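Local structure of Non-reducing end alpha-L-arabinofuranosidase BoGH43B (5JOZ) at residues 11-16 and 33-38; 26-31 and 268-273; 40-45 and 362-367; 54-59 and 103-108; 392-397 and 471-476. The protein hydrolyses terminal non-reducing alpha-L-arabinofuranoside residues from xyloglucan branches, converting S units into X units during xyloglucan breakdown. All blocks are in the same frame, centred on the assembly; numbering follows the deposited sequence.

How the contacts relate
All five contacts are largely buried, though Arg364 of contact 3 and Val473 of contact 5 are partly exposed. Contact 1 lies almost at the centre of the chain; contacts 4 and 5 lie farther out, on opposite sides of it, their own centres about 27 Å apart. Contacts 2, 3 and 4 share the first propeller sheet through strands 25-29, 40-44 and 51-55. Contact 2 joins that sheet to the last blade, contact 4 to the second, and contact 3 to the C-terminal domain, which holds contact 5. Contact 4 is essentially apolar. Loop 11-16 of contact 1 is held by contacts 2 and 3 through Asn14, which bonds to Thr30, Thr270 and Tyr42; contact 5 sets one valine against polar side chains.

Contact 1 (11-16 and 33-38); sequences TGMNPD and FEYFPG
Met13, Pro15 and Asp16 in loop 11-16 meet two aromatic side chains of segment 33-38, Tyr35 and Phe33. Gly12 comes first along the loop; its phi of 73° is readily adopted by a residue without a side chain. Met13 follows with CG anti to the backbone N (chi1 -168°), carrying the thioether toward segment 33-38 until CE lies 4.4 Å from Tyr35 CD2. A flexible, polarisable methionine suits such a loose apolar approach. Tyr35 also has the carboxyl carbon CD of Glu34 3.7 Å above one face of its ring, toward the rim, and its hydroxyl bonds to Arg392 NE. Asn14 turns back on its own loop: ND2 donates to Thr11 O at 3.0 Å, with the acceptor in the amide plane but the donor well above the carbonyl plane of Thr11, a bond that folds the loop upon itself. The compact ring of Pro15 then presents CG to the edge of the Phe33 ring, 4.2 Å from CE2, and Arg268 packs against both residues. Asp16 ends the segment beside Phe33, its OD2 4.3 Å from CZ in a van der Waals approach to a ring carbon; the polar partner of OD2 is Ser31 OG, which helps to position the carboxylate. Three acids gathered at the centre of a five-bladed beta-propeller are characteristic of the family 43 glycoside hydrolase active site: here Asp16, the inferred proton acceptor, lies about 6 Å by side chains from Glu176, the inferred donor, and about 5 Å from Asp126, inferred to tune the donor's pKa.

Contact 2 (26-31 and 268-273); sequences FYLVTS and RETFLA
A chi1 of 53° sets Thr30 OG1 between the backbone N and the carbonyl carbon and so leaves CG2 opposite the carbonyl carbon, pointing across the contact; in Thr270 (chi1 -65°) it is OG1 that lies opposite the carbonyl carbon. A methyl branch thus meets a hydroxyl branch, with Thr30 CG2 3.8 Å from Thr270 OG1, and the two side chains approach at a slant. Leu28, two residues earlier on the same face of its strand, extends its longer chain so that CD1 comes 4.3 Å from Thr270 CG2. Threonine suits both positions because it offers a methyl for packing and a hydroxyl for a buried polar partner. Both hydroxyls serve Asn14: Thr30 OG1 is bonded to OD1 of that side chain, and Thr270 OG1 to its backbone O. The threonines thus hold loop 11-16 from the end of strand 25-29 and from strand 269-277, next to the inferred catalytic Asp16. Strand 25-29 is the second of the first propeller blade, running between strands 18-22 and 40-44, whereas strand 269-277 is the third of the last blade, between 249-256 and 283-284; the contact lies where the ring of five blades closes.

Contact 3 (40-45 and 362-367); sequences PVYHSK and GRRQAA
Pro40 and Tyr42 receive the end of Arg364, the first of them by van der Waals contact of the proline ring with NH2. Pro40 CG lies 3.8 Å from Arg364 NH2, with CD slightly farther at 4.1 Å from the same nitrogen, the two side chains arriving from opposite directions. A rigid proline ring, buried at this point of the strand, suits such close packing. Arginine has the reach for this site: its chain is extended from CG to NE (chi3 180°), and the last torsion, chi4 74°, swings the flat guanidinium out of line with the chain. Tyr42 OH then stands over one face of that group, 4.3 Å from NE.

Pro40 and Tyr42 belong to the third strand of the first propeller blade, and Arg364 to strand 359-364 of the concanavalin A-like beta-sandwich, so the contact bridges the two domains of the protein. The polar work is done through loop 11-16, which lies between them: Arg364 NE is hydrogen-bonded to Met13 O, and Tyr42 OH to Asn14 OD1. Further along, Ala366 O bonds to Thr11 OG1, giving the same loop a second hold on the C-terminal domain.

Within segment 362-367 a side-chain bond spans the turn after the strand. Gln365 NE2 donates to Ala367 O at 2.9 Å with an N-H...O angle of 155°, while OE1 of the same amide is bonded to Tyr447 OH.

Contact 4 (54-59 and 103-108); sequences GHALSR and FYVTAK
Leu57, with Ala56 beside it, packs on Phe103 and Val105 where the first and second blades of the five-bladed beta-propeller meet. Blade one contributes the corner that follows its last strand, 51-55; blade two contributes its third strand, 102-107. Apolar side chains fill the join between these two blades. Leu57 carries most of it. Its CG lies opposite the carbonyl carbon and beside the backbone N (chi1 -43°), so the forked end extends toward the strand and both methyls are used. CD1 lies 3.6 Å from Phe103 CZ and CD2 equally close to the adjacent ring carbon CE2, so the fork spans two neighbouring ring carbons, with CD1 approaching the ring obliquely. Phe103 comes to meet it from the opposite direction: its CG sits between the backbone N and the carbonyl carbon (chi1 68°), and the ring also touches Gln75 of strand 74-83, as Leu57 does. A branched leucine suits this place, for its second methyl reaches beyond the phenylalanine to the next residue on this side of the strand, Val105, where CD2 lies 3.9 Å from CG2. Strand alternation puts Phe103 and Val105 on this side and directs Tyr104 away from it. Val105 CG2 also meets Ala56, 4.1 Å from its O and 4.2 Å from its CB; a small side chain lets the backbones come near, and Ala56 and Val105 have the closest CA atoms of the two segments. The corner itself is tied by Leu57 O, which accepts from Gly38 N, and by Ser58, whose OG donates to His55 O at 2.9 Å.

Contact 5 (392-397 and 471-476); sequences RADDKN and EVVGGF
A single aliphatic residue, Val473, packs here against two polar side chains, Asp394 and Asn397. Its CG1 lies 3.6 Å from Asn397 CG, with CB, OD1 and ND2 of that asparagine also within 4 Å, while its CB is 3.7 Å from Asp394 OD2. Both polar side chains run past the valine in the opposite direction to it. Their polar atoms also serve the turn and its surroundings: Asp394 OD1 receives Lys396 N at 2.9 Å, forming an Asx turn, and more weakly Asn397 ND2, while Asn397 OD1 bonds to Lys419 N. In Asp394, chi1 of 60° sets the carboxylate over its own turn. This turn joins strands 389-392 and 397-406 in the concanavalin A-like beta-sandwich, and Ala393 and Asp394 both face Asn397 in a classic beta bulge, their N atoms sharing Asn397 O. Val473 ends the short helix 470-473; Gly474 then breaks out of it with phi 73°, a conformation easy for glycine. At the start of the turn, Arg392 NH1 and NH2 both grip Asp395 OD1, NH1 at 2.8 Å in a salt bridge; NH2 also forms a salt bridge with Glu34 OE2, and Asp395 OD2 pairs with Arg327.

Contact 1 (11-16 and 33-38)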
# COMPACT_ATOMS: atom_id res chain seq x y z
N THR A 11 1.16 6.69 -6.48
CA THR A 11 2.57 6.33 -6.27
C THR A 11 2.81 5.89 -4.85
O THR A 11 1.94 6.02 -4.01
CB THR A 11 3.49 7.53 -6.58
OG1 THR A 11 3.09 8.65 -5.81
CG2 THR A 11 3.40 7.89 -8.04
N GLY A 12 4.01 5.37 -4.58
CA GLY A 12 4.32 4.78 -3.27
C GLY A 12 3.59 3.45 -3.13
O GLY A 12 2.87 3.04 -4.04
N MET A 13 3.78 2.79 -1.99
CA MET A 13 3.29 1.43 -1.84
C MET A 13 1.77 1.43 -1.87
O MET A 13 1.12 1.88 -0.93
CB MET A 13 3.80 0.79 -0.55
CG MET A 13 3.54 -0.72 -0.51
SD MET A 13 3.20 -1.36 1.13
CE MET A 13 1.78 -0.39 1.62
N ASN A 14 1.24 0.94 -2.99
CA ASN A 14 -0.19 0.93 -3.29
C ASN A 14 -0.53 -0.26 -4.22
O ASN A 14 -0.99 -0.08 -5.35
CB ASN A 14 -0.60 2.27 -3.92
CG ASN A 14 -1.03 3.30 -2.87
OD1 ASN A 14 -1.98 3.08 -2.13
ND2 ASN A 14 -0.32 4.43 -2.82
N PRO A 15 -0.29 -1.48 -3.75
CA PRO A 15 -0.48 -2.64 -4.60
C PRO A 15 -1.92 -3.16 -4.67
O PRO A 15 -2.77 -2.79 -3.86
CB PRO A 15 0.42 -3.70 -3.94
CG PRO A 15 0.85 -3.14 -2.62
CD PRO A 15 0.07 -1.89 -2.38
N ASP A 16 -2.16 -4.04 -5.65
CA ASP A 16 -3.39 -4.84 -5.75
C ASP A 16 -4.63 -3.95 -5.86
O ASP A 16 -5.59 -4.13 -5.10
CB ASP A 16 -3.51 -5.79 -4.56
CG ASP A 16 -2.34 -6.75 -4.44
OD1 ASP A 16 -2.00 -7.40 -5.44
OD2 ASP A 16 -1.79 -6.89 -3.32
N PHE A 33 -0.89 -4.98 4.10
CA PHE A 33 -0.04 -5.93 4.82
C PHE A 33 -0.01 -5.60 6.33
O PHE A 33 -1.08 -5.50 6.94
CB PHE A 33 1.31 -6.04 4.10
CG PHE A 33 1.16 -6.52 2.69
CD1 PHE A 33 1.03 -7.87 2.41
CD2 PHE A 33 1.03 -5.62 1.65
CE1 PHE A 33 0.81 -8.32 1.11
CE2 PHE A 33 0.82 -6.06 0.35
CZ PHE A 33 0.71 -7.41 0.08
N GLU A 34 1.15 -5.38 6.93
CA GLU A 34 1.22 -5.15 8.38
C GLU A 34 0.84 -3.72 8.82
O GLU A 34 0.88 -3.44 10.02
CB GLU A 34 2.62 -5.49 8.94
CG GLU A 34 3.70 -4.42 8.74
CD GLU A 34 4.46 -4.53 7.43
OE1 GLU A 34 3.95 -5.17 6.47
OE2 GLU A 34 5.60 -3.99 7.38
N TYR A 35 0.50 -2.84 7.87
CA TYR A 35 0.30 -1.41 8.19
C TYR A 35 -1.13 -1.07 8.57
O TYR A 35 -2.07 -1.59 7.97
CB TYR A 35 0.77 -0.53 7.04
CG TYR A 35 2.27 -0.57 6.88
CD1 TYR A 35 3.12 0.06 7.80
CD2 TYR A 35 2.86 -1.24 5.80
CE1 TYR A 35 4.50 0.03 7.65
CE2 TYR A 35 4.24 -1.26 5.64
CZ TYR A 35 5.06 -0.64 6.57
OH TYR A 35 6.42 -0.70 6.40
N PHE A 36 -1.27 -0.17 9.56
CA PHE A 36 -2.58 0.25 10.11
C PHE A 36 -2.69 1.76 10.02
O PHE A 36 -1.71 2.45 10.26
CB PHE A 36 -2.70 -0.18 11.57
CG PHE A 36 -4.04 0.11 12.19
CD1 PHE A 36 -5.08 -0.81 12.11
CD2 PHE A 36 -4.27 1.30 12.87
CE1 PHE A 36 -6.31 -0.55 12.68
CE2 PHE A 36 -5.51 1.57 13.46
CZ PHE A 36 -6.53 0.65 13.36
N PRO A 37 -3.85 2.31 9.68
CA PRO A 37 -5.03 1.59 9.22
C PRO A 37 -4.85 0.86 7.86
O PRO A 37 -3.95 1.17 7.07
CB PRO A 37 -6.10 2.68 9.15
CG PRO A 37 -5.36 3.97 9.01
CD PRO A 37 -4.06 3.77 9.72
N GLY A 38 -5.68 -0.15 7.65
CA GLY A 38 -5.52 -1.06 6.51
C GLY A 38 -6.46 -0.66 5.40
O GLY A 38 -7.50 -0.04 5.66

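Contact 2 (26-31 and 268-273)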
# COMPACT_ATOMS: atom_id res chain seq x y z
N PHE A 26 -15.59 7.50 -8.40
CA PHE A 26 -14.74 6.31 -8.45
C PHE A 26 -14.06 6.12 -7.12
O PHE A 26 -13.60 7.08 -6.53
CB PHE A 26 -13.68 6.42 -9.54
CG PHE A 26 -14.24 6.51 -10.92
CD1 PHE A 26 -14.61 7.74 -11.44
CD2 PHE A 26 -14.41 5.38 -11.70
CE1 PHE A 26 -15.14 7.85 -12.72
CE2 PHE A 26 -14.93 5.47 -12.98
CZ PHE A 26 -15.30 6.71 -13.48
N TYR A 27 -13.98 4.87 -6.67
CA TYR A 27 -13.35 4.52 -5.41
C TYR A 27 -12.38 3.37 -5.65
O TYR A 27 -12.62 2.50 -6.49
CB TYR A 27 -14.42 4.13 -4.39
CG TYR A 27 -15.37 5.27 -4.13
CD1 TYR A 27 -14.99 6.33 -3.33
CD2 TYR A 27 -16.63 5.29 -4.70
CE1 TYR A 27 -15.85 7.40 -3.10
CE2 TYR A 27 -17.50 6.35 -4.47
CZ TYR A 27 -17.10 7.40 -3.67
OH TYR A 27 -17.94 8.46 -3.43
N LEU A 28 -11.29 3.38 -4.89
CA LEU A 28 -10.22 2.43 -5.10
C LEU A 28 -9.52 2.09 -3.80
O LEU A 28 -9.30 2.95 -2.96
CB LEU A 28 -9.23 3.02 -6.10
CG LEU A 28 -8.09 2.16 -6.64
CD1 LEU A 28 -7.70 2.68 -8.03
CD2 LEU A 28 -6.87 2.19 -5.72
N VAL A 29 -9.15 0.81 -3.66
CA VAL A 29 -8.43 0.31 -2.51
C VAL A 29 -7.17 -0.39 -2.93
O VAL A 29 -7.11 -0.96 -4.00
CB VAL A 29 -9.24 -0.69 -1.66
CG1 VAL A 29 -10.25 0.04 -0.80
CG2 VAL A 29 -9.91 -1.76 -2.53
N THR A 30 -6.19 -0.39 -2.03
CA THR A 30 -4.93 -1.07 -2.24
C THR A 30 -4.57 -1.83 -0.97
O THR A 30 -5.01 -1.46 0.11
CB THR A 30 -3.81 -0.04 -2.57
OG1 THR A 30 -3.77 0.99 -1.58
CG2 THR A 30 -4.07 0.59 -3.92
N SER A 31 -3.74 -2.87 -1.13
CA SER A 31 -3.30 -3.71 -0.02
C SER A 31 -2.24 -3.04 0.90
O SER A 31 -1.40 -2.25 0.46
CB SER A 31 -2.80 -5.06 -0.54
OG SER A 31 -1.80 -4.92 -1.53
N ARG A 268 5.02 -1.70 -5.07
CA ARG A 268 4.18 -1.82 -6.24
C ARG A 268 3.16 -0.66 -6.20
O ARG A 268 2.51 -0.40 -5.18
CB ARG A 268 3.55 -3.22 -6.32
CG ARG A 268 4.59 -4.35 -6.45
CD ARG A 268 4.00 -5.73 -6.16
NE ARG A 268 3.53 -5.85 -4.76
CZ ARG A 268 2.56 -6.67 -4.33
NH1 ARG A 268 1.91 -7.50 -5.15
NH2 ARG A 268 2.24 -6.67 -3.04
N GLU A 269 3.08 0.06 -7.30
CA GLU A 269 2.25 1.25 -7.44
C GLU A 269 1.06 0.94 -8.37
O GLU A 269 1.01 -0.13 -8.97
CB GLU A 269 3.13 2.38 -7.99
CG GLU A 269 4.26 2.71 -7.02
CD GLU A 269 5.31 3.65 -7.58
OE1 GLU A 269 6.13 3.20 -8.41
OE2 GLU A 269 5.35 4.83 -7.14
N THR A 270 0.14 1.90 -8.48
CA THR A 270 -1.11 1.72 -9.22
C THR A 270 -1.08 2.48 -10.53
O THR A 270 -0.76 3.66 -10.56
CB THR A 270 -2.30 2.17 -8.37
OG1 THR A 270 -2.43 1.30 -7.24
CG2 THR A 270 -3.61 2.11 -9.16
N PHE A 271 -1.50 1.80 -11.59
CA PHE A 271 -1.44 2.30 -12.96
C PHE A 271 -2.84 2.29 -13.57
O PHE A 271 -3.76 1.64 -13.06
CB PHE A 271 -0.51 1.41 -13.79
CG PHE A 271 0.94 1.47 -13.36
CD1 PHE A 271 1.38 0.78 -12.24
CD2 PHE A 271 1.86 2.23 -14.08
CE1 PHE A 271 2.70 0.85 -11.84
CE2 PHE A 271 3.18 2.30 -13.69
CZ PHE A 271 3.61 1.60 -12.57
N LEU A 272 -2.98 3.02 -14.67
CA LEU A 272 -4.25 3.17 -15.39
C LEU A 272 -4.00 2.94 -16.87
O LEU A 272 -3.07 3.52 -17.44
CB LEU A 272 -4.79 4.59 -15.18
CG LEU A 272 -6.15 4.95 -15.79
CD1 LEU A 272 -7.25 4.06 -15.21
CD2 LEU A 272 -6.46 6.41 -15.51
N ALA A 273 -4.82 2.10 -17.50
CA ALA A 273 -4.70 1.87 -18.94
C ALA A 273 -6.07 1.70 -19.62
O ALA A 273 -6.97 1.10 -19.04
CB ALA A 273 -3.81 0.67 -19.21

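Contact 3 (40-45 and 362-367)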
# COMPACT_ATOMS: atom_id res chain seq x y z
N PRO A 40 -6.48 1.50 2.40
CA PRO A 40 -6.92 2.87 2.15
C PRO A 40 -7.92 2.96 1.01
O PRO A 40 -7.82 2.21 0.03
CB PRO A 40 -5.61 3.59 1.80
CG PRO A 40 -4.72 2.53 1.30
CD PRO A 40 -5.04 1.36 2.18
N VAL A 41 -8.88 3.86 1.16
CA VAL A 41 -9.90 4.13 0.16
C VAL A 41 -9.60 5.48 -0.48
O VAL A 41 -9.70 6.51 0.18
CB VAL A 41 -11.30 4.25 0.80
CG1 VAL A 41 -12.35 4.59 -0.26
CG2 VAL A 41 -11.67 2.97 1.53
N TYR A 42 -9.26 5.46 -1.77
CA TYR A 42 -9.05 6.68 -2.55
C TYR A 42 -10.31 7.02 -3.37
O TYR A 42 -11.06 6.12 -3.74
CB TYR A 42 -7.85 6.51 -3.49
CG TYR A 42 -6.55 6.15 -2.81
CD1 TYR A 42 -5.67 7.14 -2.32
CD2 TYR A 42 -6.18 4.81 -2.65
CE1 TYR A 42 -4.47 6.80 -1.71
CE2 TYR A 42 -4.98 4.46 -2.03
CZ TYR A 42 -4.13 5.46 -1.57
OH TYR A 42 -2.95 5.08 -0.94
N HIS A 43 -10.52 8.30 -3.65
CA HIS A 43 -11.69 8.81 -4.36
C HIS A 43 -11.22 9.61 -5.57
O HIS A 43 -10.28 10.38 -5.47
CB HIS A 43 -12.51 9.67 -3.41
CG HIS A 43 -13.71 10.32 -4.03
ND1 HIS A 43 -14.21 11.52 -3.57
CD2 HIS A 43 -14.50 9.95 -5.05
CE1 HIS A 43 -15.26 11.86 -4.30
NE2 HIS A 43 -15.46 10.92 -5.20
N SER A 44 -11.87 9.41 -6.72
CA SER A 44 -11.62 10.23 -7.92
C SER A 44 -12.93 10.51 -8.68
O SER A 44 -13.91 9.79 -8.51
CB SER A 44 -10.61 9.54 -8.83
OG SER A 44 -10.24 10.32 -9.96
N LYS A 45 -12.92 11.58 -9.48
CA LYS A 45 -13.96 11.85 -10.49
C LYS A 45 -13.47 11.72 -11.95
O LYS A 45 -14.28 11.78 -12.87
CB LYS A 45 -14.57 13.24 -10.26
CG LYS A 45 -15.17 13.38 -8.87
CD LYS A 45 -16.08 14.58 -8.72
CE LYS A 45 -16.99 14.42 -7.50
NZ LYS A 45 -18.23 13.66 -7.83
N GLY A 362 4.47 6.71 10.21
CA GLY A 362 5.12 7.02 8.95
C GLY A 362 4.20 7.10 7.77
O GLY A 362 2.98 6.93 7.89
N ARG A 363 4.80 7.38 6.62
CA ARG A 363 4.06 7.42 5.40
C ARG A 363 4.87 6.88 4.24
O ARG A 363 6.10 6.91 4.25
CB ARG A 363 3.55 8.83 5.13
CG ARG A 363 4.58 9.82 4.63
CD ARG A 363 3.88 11.00 3.97
NE ARG A 363 3.51 12.03 4.92
CZ ARG A 363 2.85 13.13 4.61
NH1 ARG A 363 2.46 13.37 3.36
NH2 ARG A 363 2.57 14.01 5.56
N ARG A 364 4.13 6.42 3.23
CA ARG A 364 4.68 5.85 2.02
C ARG A 364 5.63 6.83 1.31
O ARG A 364 5.30 8.00 1.14
CB ARG A 364 3.55 5.51 1.05
CG ARG A 364 2.63 4.38 1.48
CD ARG A 364 1.28 4.51 0.82
NE ARG A 364 0.35 3.44 1.20
CZ ARG A 364 -0.28 3.33 2.37
NH1 ARG A 364 -0.10 4.21 3.36
NH2 ARG A 364 -1.11 2.30 2.57
N GLN A 365 6.81 6.36 0.93
CA GLN A 365 7.67 7.14 0.03
C GLN A 365 7.05 7.15 -1.38
O GLN A 365 7.16 6.19 -2.13
CB GLN A 365 9.09 6.62 -0.00
CG GLN A 365 10.05 7.61 -0.66
CD GLN A 365 11.43 7.06 -0.86
OE1 GLN A 365 11.86 6.17 -0.13
NE2 GLN A 365 12.14 7.58 -1.86
N ALA A 366 6.39 8.25 -1.69
CA ALA A 366 5.60 8.41 -2.90
C ALA A 366 6.38 8.99 -4.08
O ALA A 366 5.79 9.25 -5.14
CB ALA A 366 4.40 9.30 -2.59
N ALA A 367 7.68 9.23 -3.91
CA ALA A 367 8.53 9.72 -5.00
C ALA A 367 9.98 9.27 -4.85
O ALA A 367 10.48 9.08 -3.74
CB ALA A 367 8.45 11.24 -5.08

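Contact 4 (54-59 and 103-108)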
# COMPACT_ATOMS: atom_id res chain seq x y z
N GLY A 54 -10.34 7.68 3.49
CA GLY A 54 -10.52 6.83 4.65
C GLY A 54 -9.76 5.54 4.47
O GLY A 54 -8.95 5.41 3.54
N HIS A 55 -10.01 4.60 5.36
CA HIS A 55 -9.46 3.25 5.26
C HIS A 55 -10.59 2.27 5.58
O HIS A 55 -11.42 2.54 6.45
CB HIS A 55 -8.29 3.08 6.24
CG HIS A 55 -7.17 4.03 5.99
ND1 HIS A 55 -7.23 5.36 6.34
CD2 HIS A 55 -5.95 3.85 5.41
CE1 HIS A 55 -6.11 5.96 5.98
NE2 HIS A 55 -5.32 5.07 5.42
N ALA A 56 -10.63 1.15 4.88
CA ALA A 56 -11.66 0.14 5.13
C ALA A 56 -11.50 -0.42 6.54
O ALA A 56 -12.49 -0.71 7.20
CB ALA A 56 -11.60 -0.97 4.12
N LEU A 57 -10.25 -0.56 6.98
CA LEU A 57 -9.93 -1.17 8.26
C LEU A 57 -9.24 -0.15 9.19
O LEU A 57 -8.02 -0.22 9.45
CB LEU A 57 -9.10 -2.45 8.03
CG LEU A 57 -9.53 -3.40 6.89
CD1 LEU A 57 -8.57 -4.57 6.82
CD2 LEU A 57 -10.97 -3.92 7.04
N SER A 58 -10.06 0.77 9.71
CA SER A 58 -9.63 1.86 10.60
C SER A 58 -9.68 1.53 12.11
O SER A 58 -9.40 2.42 12.93
CB SER A 58 -10.49 3.11 10.34
OG SER A 58 -10.44 3.54 8.99
N ARG A 59 -10.05 0.30 12.48
CA ARG A 59 -10.16 -0.08 13.90
C ARG A 59 -9.46 -1.41 14.15
O ARG A 59 -9.33 -2.22 13.24
CB ARG A 59 -11.64 -0.16 14.31
CG ARG A 59 -12.38 1.18 14.20
CD ARG A 59 -13.79 1.15 14.78
NE ARG A 59 -14.59 -0.01 14.34
CZ ARG A 59 -15.18 -0.15 13.16
NH1 ARG A 59 -15.08 0.79 12.21
NH2 ARG A 59 -15.88 -1.25 12.89
N PHE A 103 -12.30 -12.15 4.88
CA PHE A 103 -13.36 -11.35 5.52
C PHE A 103 -13.88 -10.31 4.54
O PHE A 103 -13.20 -9.98 3.58
CB PHE A 103 -12.80 -10.60 6.75
CG PHE A 103 -11.82 -9.53 6.38
CD1 PHE A 103 -10.50 -9.85 6.17
CD2 PHE A 103 -12.24 -8.22 6.15
CE1 PHE A 103 -9.60 -8.89 5.75
CE2 PHE A 103 -11.34 -7.25 5.75
CZ PHE A 103 -10.01 -7.59 5.55
N TYR A 104 -15.05 -9.75 4.82
CA TYR A 104 -15.43 -8.48 4.23
C TYR A 104 -16.01 -7.53 5.24
O TYR A 104 -16.43 -7.94 6.32
CB TYR A 104 -16.36 -8.65 3.00
CG TYR A 104 -17.76 -9.19 3.24
CD1 TYR A 104 -18.00 -10.56 3.26
CD2 TYR A 104 -18.85 -8.32 3.39
CE1 TYR A 104 -19.28 -11.06 3.46
CE2 TYR A 104 -20.14 -8.82 3.59
CZ TYR A 104 -20.35 -10.19 3.62
OH TYR A 104 -21.61 -10.71 3.82
N VAL A 105 -16.02 -6.24 4.88
CA VAL A 105 -16.61 -5.16 5.66
C VAL A 105 -17.46 -4.30 4.73
O VAL A 105 -17.20 -4.26 3.54
CB VAL A 105 -15.54 -4.28 6.35
CG1 VAL A 105 -14.86 -5.04 7.47
CG2 VAL A 105 -14.50 -3.76 5.37
N THR A 106 -18.44 -3.60 5.31
CA THR A 106 -19.42 -2.83 4.55
C THR A 106 -19.57 -1.40 5.05
O THR A 106 -19.23 -1.10 6.18
CB THR A 106 -20.84 -3.49 4.57
OG1 THR A 106 -21.42 -3.39 5.87
CG2 THR A 106 -20.77 -4.95 4.14
N ALA A 107 -20.10 -0.53 4.19
CA ALA A 107 -20.34 0.87 4.56
C ALA A 107 -21.38 1.54 3.67
O ALA A 107 -21.57 1.16 2.52
CB ALA A 107 -19.03 1.65 4.49
N LYS A 108 -22.06 2.54 4.22
CA LYS A 108 -22.93 3.43 3.44
C LYS A 108 -22.07 4.55 2.84
O LYS A 108 -22.26 4.93 1.70
CB LYS A 108 -24.05 4.00 4.31

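Contact 5 (392-397 and 471-476)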
# COMPACT_ATOMS: atom_id res chain seq x y z
N ARG A 392 12.08 2.80 6.65
CA ARG A 392 11.75 1.41 6.91
C ARG A 392 11.45 0.71 5.62
O ARG A 392 10.67 1.22 4.82
CB ARG A 392 10.52 1.30 7.82
CG ARG A 392 9.84 -0.07 7.85
CD ARG A 392 8.65 0.01 8.80
NE ARG A 392 7.89 -1.22 8.88
CZ ARG A 392 8.22 -2.28 9.62
NH1 ARG A 392 9.33 -2.29 10.38
NH2 ARG A 392 7.43 -3.35 9.60
N ALA A 393 12.06 -0.45 5.42
CA ALA A 393 11.62 -1.43 4.43
C ALA A 393 10.84 -2.54 5.14
O ALA A 393 9.71 -2.87 4.76
CB ALA A 393 12.81 -1.99 3.68
N ASP A 394 11.44 -3.12 6.17
CA ASP A 394 10.75 -4.10 7.02
C ASP A 394 11.44 -4.13 8.41
O ASP A 394 12.26 -3.26 8.69
CB ASP A 394 10.68 -5.49 6.33
CG ASP A 394 12.06 -6.08 6.00
OD1 ASP A 394 12.98 -5.96 6.83
OD2 ASP A 394 12.23 -6.67 4.91
N ASP A 395 11.11 -5.11 9.24
CA ASP A 395 11.67 -5.20 10.61
C ASP A 395 13.18 -5.44 10.67
O ASP A 395 13.80 -5.13 11.67
CB ASP A 395 10.95 -6.30 11.42
CG ASP A 395 9.48 -5.98 11.69
OD1 ASP A 395 9.07 -4.81 11.52
OD2 ASP A 395 8.72 -6.90 12.09
N LYS A 396 13.74 -6.01 9.61
CA LYS A 396 15.17 -6.34 9.53
C LYS A 396 15.96 -5.37 8.65
O LYS A 396 17.18 -5.49 8.58
CB LYS A 396 15.34 -7.77 8.97
CG LYS A 396 14.71 -8.86 9.85
CD LYS A 396 14.72 -10.23 9.20
CE LYS A 396 14.05 -11.25 10.12
NZ LYS A 396 13.86 -12.59 9.50
N ASN A 397 15.30 -4.43 7.97
CA ASN A 397 15.97 -3.55 7.01
C ASN A 397 15.41 -2.13 7.09
O ASN A 397 14.29 -1.86 6.67
CB ASN A 397 15.83 -4.12 5.60
CG ASN A 397 16.67 -5.39 5.40
OD1 ASN A 397 17.85 -5.34 5.03
ND2 ASN A 397 16.05 -6.54 5.61
N GLU A 471 14.00 -6.49 -4.30
CA GLU A 471 14.84 -7.54 -4.86
C GLU A 471 15.89 -8.05 -3.88
O GLU A 471 16.33 -9.19 -3.99
CB GLU A 471 15.49 -7.09 -6.18
CG GLU A 471 14.52 -7.04 -7.37
CD GLU A 471 13.60 -5.82 -7.40
OE1 GLU A 471 13.55 -5.06 -6.41
OE2 GLU A 471 12.93 -5.62 -8.43
N VAL A 472 16.27 -7.22 -2.91
CA VAL A 472 17.18 -7.61 -1.83
C VAL A 472 16.44 -8.10 -0.58
O VAL A 472 16.86 -9.08 0.03
CB VAL A 472 18.13 -6.44 -1.47
CG1 VAL A 472 18.97 -6.75 -0.23
CG2 VAL A 472 19.02 -6.11 -2.66
N VAL A 473 15.36 -7.43 -0.18
CA VAL A 473 14.70 -7.72 1.10
C VAL A 473 13.55 -8.74 1.02
O VAL A 473 13.21 -9.36 2.03
CB VAL A 473 14.23 -6.44 1.83
CG1 VAL A 473 15.39 -5.46 1.99
CG2 VAL A 473 13.04 -5.77 1.13
N GLY A 474 12.97 -8.91 -0.17
CA GLY A 474 11.80 -9.76 -0.35
C GLY A 474 10.54 -9.13 0.23
O GLY A 474 10.54 -7.97 0.65
N GLY A 475 9.45 -9.89 0.23
CA GLY A 475 8.17 -9.42 0.73
C GLY A 475 7.38 -8.61 -0.28
O GLY A 475 7.74 -8.56 -1.46
N PHE A 476 6.32 -7.94 0.19
CA PHE A 476 5.29 -7.34 -0.66
C PHE A 476 5.06 -5.86 -0.42
O PHE A 476 4.04 -5.29 -0.87
CB PHE A 476 3.97 -8.11 -0.45
CG PHE A 476 3.97 -9.50 -1.01
CD1 PHE A 476 4.00 -9.70 -2.38
CD2 PHE A 476 3.94 -10.60 -0.16
CE1 PHE A 476 4.00 -10.99 -2.91
CE2 PHE A 476 3.94 -11.89 -0.68
CZ PHE A 476 3.97 -12.09 -2.06